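Local coordinates for protein agmatinase (Burkholderia thailandensis, PDB 4DZ4) that probably hydrolyses agmatine to putrescine and urea with a pair of manganese ions, as a member of the agmatinase branch of the arginase family, at residues B[56-61]-B[112-117]; B[120-125]-B[146-151]. All coordinates share one frame; numbering follows the deposited sequence.

Interaction 1. Residues B[56-61]-B[112-117]. With EDO (1,2-ethanediol), chain X; EDO (1,2-ethanediol), chain U.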
loop_
_atom_site.group_PDB
_atom_site.type_symbol
_atom_site.label_atom_id
_atom_site.label_comp_id
_atom_site.label_asym_id
_atom_site.label_seq_id
_atom_site.Cartn_x
_atom_site.Cartn_y
_atom_site.Cartn_z
ATOM N N LEU B 56 -12.302 14.083 -14.794
ATOM C CA LEU B 56 -11.718 13.730 -16.100
ATOM C C LEU B 56 -10.297 13.213 -15.945
ATOM O O LEU B 56 -9.486 13.833 -15.238
ATOM C CB LEU B 56 -11.665 14.984 -16.958
ATOM C CG LEU B 56 -11.079 14.849 -18.365
ATOM C CD1 LEU B 56 -11.957 13.958 -19.271
ATOM C CD2 LEU B 56 -10.876 16.222 -19.025
ATOM N N ASP B 57 -9.942 12.123 -16.619
ATOM C CA ASP B 57 -8.502 11.825 -16.770
ATOM C C ASP B 57 -8.156 11.320 -18.172
ATOM O O ASP B 57 -7.072 10.786 -18.411
ATOM C CB ASP B 57 -7.925 10.902 -15.662
ATOM C CG ASP B 57 -8.577 9.528 -15.631
ATOM O OD1 ASP B 57 -9.300 9.194 -16.568
ATOM O OD2 ASP B 57 -8.355 8.814 -14.629
ATOM N N LEU B 58 -9.064 11.550 -19.111
ATOM C CA LEU B 58 -8.838 11.120 -20.505
ATOM C C LEU B 58 -7.738 11.898 -21.219
ATOM O O LEU B 58 -7.220 11.460 -22.240
ATOM C CB LEU B 58 -10.155 11.195 -21.319
ATOM C CG LEU B 58 -11.320 10.414 -20.708
ATOM C CD1 LEU B 58 -12.592 10.614 -21.523
ATOM C CD2 LEU B 58 -10.990 8.917 -20.618
ATOM N N ALA B 59 -7.374 13.066 -20.689
ATOM C CA ALA B 59 -6.395 13.932 -21.371
ATOM C C ALA B 59 -4.976 13.713 -20.820
ATOM O O ALA B 59 -4.019 14.348 -21.270
ATOM C CB ALA B 59 -6.789 15.401 -21.229
ATOM N N THR B 60 -4.840 12.763 -19.887
ATOM C CA THR B 60 -3.554 12.523 -19.214
ATOM C C THR B 60 -2.506 11.869 -20.102
ATOM O O THR B 60 -2.816 11.099 -21.036
ATOM C CB THR B 60 -3.683 11.649 -17.940
ATOM O OG1 THR B 60 -4.346 10.420 -18.280
ATOM C CG2 THR B 60 -4.440 12.351 -16.809
ATOM N N THR B 61 -1.243 12.173 -19.830
ATOM C CA THR B 61 -0.161 11.651 -20.673
ATOM C C THR B 61 0.648 10.551 -20.019
ATOM O O THR B 61 1.376 9.819 -20.715
ATOM C CB THR B 61 0.824 12.752 -21.095
ATOM O OG1 THR B 61 1.328 13.416 -19.925
ATOM C CG2 THR B 61 0.124 13.781 -21.996
ATOM N N LEU B 112 -15.460 13.912 -27.653
ATOM C CA LEU B 112 -15.555 15.268 -28.215
ATOM C C LEU B 112 -16.677 16.097 -27.557
ATOM O O LEU B 112 -16.720 17.328 -27.725
ATOM C CB LEU B 112 -15.696 15.256 -29.734
ATOM C CG LEU B 112 -14.540 14.611 -30.531
ATOM C CD1 LEU B 112 -14.796 14.654 -32.016
ATOM C CD2 LEU B 112 -13.184 15.209 -30.181
ATOM N N SER B 113 -17.586 15.440 -26.832
ATOM C CA SER B 113 -18.644 16.144 -26.068
ATOM C C SER B 113 -18.164 16.701 -24.720
ATOM O O SER B 113 -18.904 17.435 -24.057
ATOM C CB SER B 113 -19.848 15.213 -25.835
ATOM O OG SER B 113 -19.544 14.251 -24.813
ATOM N N ILE B 114 -16.945 16.344 -24.299
ATOM C CA ILE B 114 -16.478 16.683 -22.944
ATOM C C ILE B 114 -16.187 18.173 -22.782
ATOM O O ILE B 114 -16.661 18.810 -21.826
ATOM C CB ILE B 114 -15.285 15.796 -22.528
ATOM C CG1 ILE B 114 -15.772 14.328 -22.444
ATOM C CG2 ILE B 114 -14.681 16.253 -21.191
ATOM C CD1 ILE B 114 -14.620 13.352 -22.277
ATOM N N LYS B 115 -15.457 18.725 -23.745
ATOM C CA LYS B 115 -15.145 20.166 -23.718
ATOM C C LYS B 115 -16.436 21.007 -23.615
ATOM O O LYS B 115 -16.581 21.795 -22.663
ATOM C CB LYS B 115 -14.316 20.550 -24.948
ATOM C CG LYS B 115 -14.053 22.046 -25.012
ATOM C CD LYS B 115 -13.311 22.416 -26.281
ATOM C CE LYS B 115 -13.158 23.935 -26.388
ATOM N NZ LYS B 115 -12.656 24.280 -27.767
ATOM N N PRO B 116 -17.397 20.802 -24.550
ATOM C CA PRO B 116 -18.642 21.600 -24.410
ATOM C C PRO B 116 -19.416 21.324 -23.108
ATOM O O PRO B 116 -20.058 22.246 -22.593
ATOM C CB PRO B 116 -19.468 21.215 -25.665
ATOM C CG PRO B 116 -18.843 19.952 -26.179
ATOM C CD PRO B 116 -17.374 20.042 -25.810
ATOM N N ALA B 117 -19.366 20.077 -22.589
ATOM C CA ALA B 117 -20.031 19.747 -21.312
ATOM C C ALA B 117 -19.450 20.616 -20.187
ATOM O O ALA B 117 -20.205 21.171 -19.393
ATOM C CB ALA B 117 -19.908 18.246 -20.958
HETATM C C1 EDO X . -11.840 18.267 -26.733
HETATM O O1 EDO X . -12.065 17.955 -28.109
HETATM C C2 EDO X . -12.514 17.317 -25.730
HETATM O O2 EDO X . -13.946 17.353 -25.781
HETATM C C1 EDO U . 2.658 16.983 -20.729
HETATM O O1 EDO U . 3.250 15.886 -21.436
HETATM C C2 EDO U . 3.197 17.001 -19.316
HETATM O O2 EDO U . 2.604 15.872 -18.675
#
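I114 of helix 114-126 carries this contact, reaching for two leucines of the loop 56-61. Its CB lies 3.8 Å from O2 of the 1,2-ethanediol of chain X, and from there the side chain forks. The CG2 branch, anti to the backbone N, runs to CD1 of L56 at 4.0 Å, the two side chains lying aslant. The other branch passes through CG1, anti to the carbonyl carbon (chi1 -64°), and ends in CD1, which touches both leucines. It presses on CD1 of L58 at 3.5 Å, tighter than usual for two methyls, where the side chains meet at about a right angle, and lies 4.1 Å from CD1 of L56. All three residues are buried.

The loop follows strand 49-54 of the parallel sheet in this alpha/beta arginase fold, so the isoleucine ties a strand's exit to helix 114-126, which flanks the sheet. A type I beta turn from D57 to T60 shapes it: T60 OG1 donates to D57 O at 2.8 Å, in the carbonyl plane, beside a weak backbone bond from T60 N. Around the turn D57 makes a salt bridge with R67, and L58 packs on L58 of the second subunit, placing the contact near a subunit interface.

Two 1,2-ethanediol molecules, probably from the crystallisation liquor, bind nearby. K115 N donates to O2 of the chain X molecule (2.9 Å, N-H...O angle 162°), while T61 OG1, well beyond the leucines, shares a 3.0 Å hydrogen bond with O2 of the chain U molecule.

Interaction 2. Residues B[120-125]-B[146-151]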
loop_
_atom_site.group_PDB
_atom_site.type_symbol
_atom_site.label_atom_id
_atom_site.label_comp_id
_atom_site.label_asym_id
_atom_site.label_seq_id
_atom_site.Cartn_x
_atom_site.Cartn_y
_atom_site.Cartn_z
ATOM N N GLU B 120 -20.451 24.295 -20.553
ATOM C CA GLU B 120 -21.853 24.537 -20.178
ATOM C C GLU B 120 -22.071 24.448 -18.657
ATOM O O GLU B 120 -22.877 25.164 -18.088
ATOM C CB GLU B 120 -22.755 23.541 -20.908
ATOM C CG GLU B 120 -24.216 23.577 -20.506
ATOM C CD GLU B 120 -24.915 24.903 -20.810
ATOM O OE1 GLU B 120 -24.416 25.762 -21.579
ATOM O OE2 GLU B 120 -26.005 25.096 -20.242
ATOM N N HIS B 121 -21.331 23.552 -18.006
ATOM C CA HIS B 121 -21.342 23.449 -16.553
ATOM C C HIS B 121 -20.931 24.782 -15.960
ATOM O O HIS B 121 -21.614 25.325 -15.078
ATOM C CB HIS B 121 -20.386 22.298 -16.168
ATOM C CG HIS B 121 -20.109 22.163 -14.688
ATOM N ND1 HIS B 121 -20.980 21.585 -13.829
ATOM C CD2 HIS B 121 -18.960 22.482 -13.939
ATOM C CE1 HIS B 121 -20.434 21.583 -12.589
ATOM N NE2 HIS B 121 -19.205 22.136 -12.663
ATOM N N ALA B 122 -19.833 25.335 -16.457
ATOM C CA ALA B 122 -19.313 26.605 -15.930
ATOM C C ALA B 122 -20.265 27.749 -16.313
ATOM O O ALA B 122 -20.572 28.610 -15.498
ATOM C CB ALA B 122 -17.907 26.871 -16.456
ATOM N N ARG B 123 -20.722 27.757 -17.567
ATOM C CA ARG B 123 -21.694 28.794 -17.978
ATOM C C ARG B 123 -22.904 28.839 -17.052
ATOM O O ARG B 123 -23.351 29.926 -16.635
ATOM C CB ARG B 123 -22.114 28.606 -19.445
ATOM C CG ARG B 123 -22.933 29.775 -20.023
ATOM C CD ARG B 123 -23.862 29.334 -21.160
ATOM N NE ARG B 123 -24.873 28.401 -20.652
ATOM C CZ ARG B 123 -26.013 28.752 -20.058
ATOM N NH1 ARG B 123 -26.328 30.042 -19.907
ATOM N NH2 ARG B 123 -26.844 27.820 -19.604
ATOM N N THR B 124 -23.456 27.669 -16.742
ATOM C CA THR B 124 -24.599 27.578 -15.871
ATOM C C THR B 124 -24.304 28.181 -14.489
ATOM O O THR B 124 -25.089 28.967 -13.945
ATOM C CB THR B 124 -25.063 26.110 -15.730
ATOM O OG1 THR B 124 -25.569 25.693 -16.994
ATOM C CG2 THR B 124 -26.187 25.994 -14.706
ATOM N N ILE B 125 -23.165 27.802 -13.914
ATOM C CA ILE B 125 -22.839 28.290 -12.565
ATOM C C ILE B 125 -22.555 29.793 -12.613
ATOM O O ILE B 125 -23.016 30.552 -11.763
ATOM C CB ILE B 125 -21.656 27.496 -11.972
ATOM C CG1 ILE B 125 -22.115 26.044 -11.720
ATOM C CG2 ILE B 125 -21.146 28.168 -10.693
ATOM C CD1 ILE B 125 -20.948 25.070 -11.619
ATOM N N LEU B 146 -11.691 28.200 -18.498
ATOM C CA LEU B 146 -11.259 29.533 -18.909
ATOM C C LEU B 146 -12.149 30.108 -20.021
ATOM O O LEU B 146 -12.429 31.298 -20.048
ATOM C CB LEU B 146 -9.797 29.521 -19.360
ATOM C CG LEU B 146 -8.768 29.394 -18.235
ATOM C CD1 LEU B 146 -7.414 29.114 -18.867
ATOM C CD2 LEU B 146 -8.724 30.643 -17.328
ATOM N N ILE B 147 -12.569 29.263 -20.954
ATOM C CA ILE B 147 -13.487 29.712 -22.018
ATOM C C ILE B 147 -14.726 30.341 -21.390
ATOM O O ILE B 147 -15.115 31.459 -21.746
ATOM C CB ILE B 147 -13.875 28.551 -22.972
ATOM C CG1 ILE B 147 -12.650 28.153 -23.809
ATOM C CG2 ILE B 147 -15.065 28.924 -23.866
ATOM C CD1 ILE B 147 -12.814 26.851 -24.563
ATOM N N ALA B 148 -15.331 29.627 -20.438
ATOM C CA ALA B 148 -16.571 30.079 -19.826
ATOM C C ALA B 148 -16.310 31.327 -18.973
ATOM O O ALA B 148 -17.113 32.269 -18.972
ATOM C CB ALA B 148 -17.158 28.952 -18.979
ATOM N N HIS B 149 -15.170 31.352 -18.281
ATOM C CA HIS B 149 -14.797 32.541 -17.488
ATOM C C HIS B 149 -14.558 33.789 -18.312
ATOM O O HIS B 149 -14.963 34.874 -17.916
ATOM C CB HIS B 149 -13.620 32.240 -16.565
ATOM C CG HIS B 149 -14.028 31.526 -15.292
ATOM N ND1 HIS B 149 -14.312 30.208 -15.261
ATOM C CD2 HIS B 149 -14.225 32.004 -13.993
ATOM C CE1 HIS B 149 -14.664 29.856 -14.000
ATOM N NE2 HIS B 149 -14.619 30.960 -13.229
ATOM N N ALA B 150 -13.910 33.651 -19.462
ATOM C CA ALA B 150 -13.721 34.785 -20.371
ATOM C C ALA B 150 -15.047 35.320 -20.901
ATOM O O ALA B 150 -15.146 36.518 -21.163
ATOM C CB ALA B 150 -12.792 34.410 -21.523
ATOM N N GLN B 151 -16.056 34.452 -21.070
ATOM C CA GLN B 151 -17.400 34.915 -21.478
ATOM C C GLN B 151 -17.952 35.919 -20.461
ATOM O O GLN B 151 -18.543 36.921 -20.828
ATOM C CB GLN B 151 -18.410 33.761 -21.630
ATOM C CG GLN B 151 -18.245 32.858 -22.852
ATOM C CD GLN B 151 -19.135 31.594 -22.822
ATOM O OE1 GLN B 151 -19.947 31.394 -21.905
ATOM N NE2 GLN B 151 -18.982 30.739 -23.836
#
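A122 and A148 meet methyl to methyl, CB to CB at 3.4 Å, a tight fit for two carbons. They sit where helices 114-126 and 142-153 pack side by side on the parallel sheet of the arginase fold; the two short segments run the same way, with axes 8.5 Å apart and crossing at -32°. Small residues allow this close approach: the CB of A148 also lies 4.0 Å from the backbone N of R123. Further out, on the solvent-exposed side, Q151 OE1 rests 3.9 Å from CG of R123, a loose contact with the aliphatic part of the arginine.

M132 of strand 131-136 touches A122, H121 and H149, joining both helices to the sheet. H121 is fixed in turn by a hydrogen bond between its NE2 and OG of S52 and an edge-to-face stack with Y101. What positions the arginine is its own helix. R123 bends at chi3 (64°) and turns its guanidinium back toward E120, one turn earlier, away from Q151. The two form a side-on salt bridge: R123 NE meets E120 OE1 at 2.8 Å and NH2 meets OE2 at 2.9 Å, both on the syn side but tilted out of the carboxylate plane.

In the fold
Helix 114-126 belongs to both contacts: I114 on it packs against the loop 56-61 in interaction 1, and its later turns lie against helix 142-153 in interaction 2. The centres are 16 Å apart, yet they touch directly, K115 CE meeting I147 CD1 at 3.5 Å, so K115 bridges from the segment of interaction 1 to the second helix of interaction 2. Interaction 1 is the one nearer the metals. The side chain of L56 is about 8 Å from that of H139, a manganese ligand, and about 12 Å from a bound manganese ion, while A59 N is hydrogen-bonded to D138. Interaction 2 is remote from the manganese ligands, and no other subunit touches its two segments.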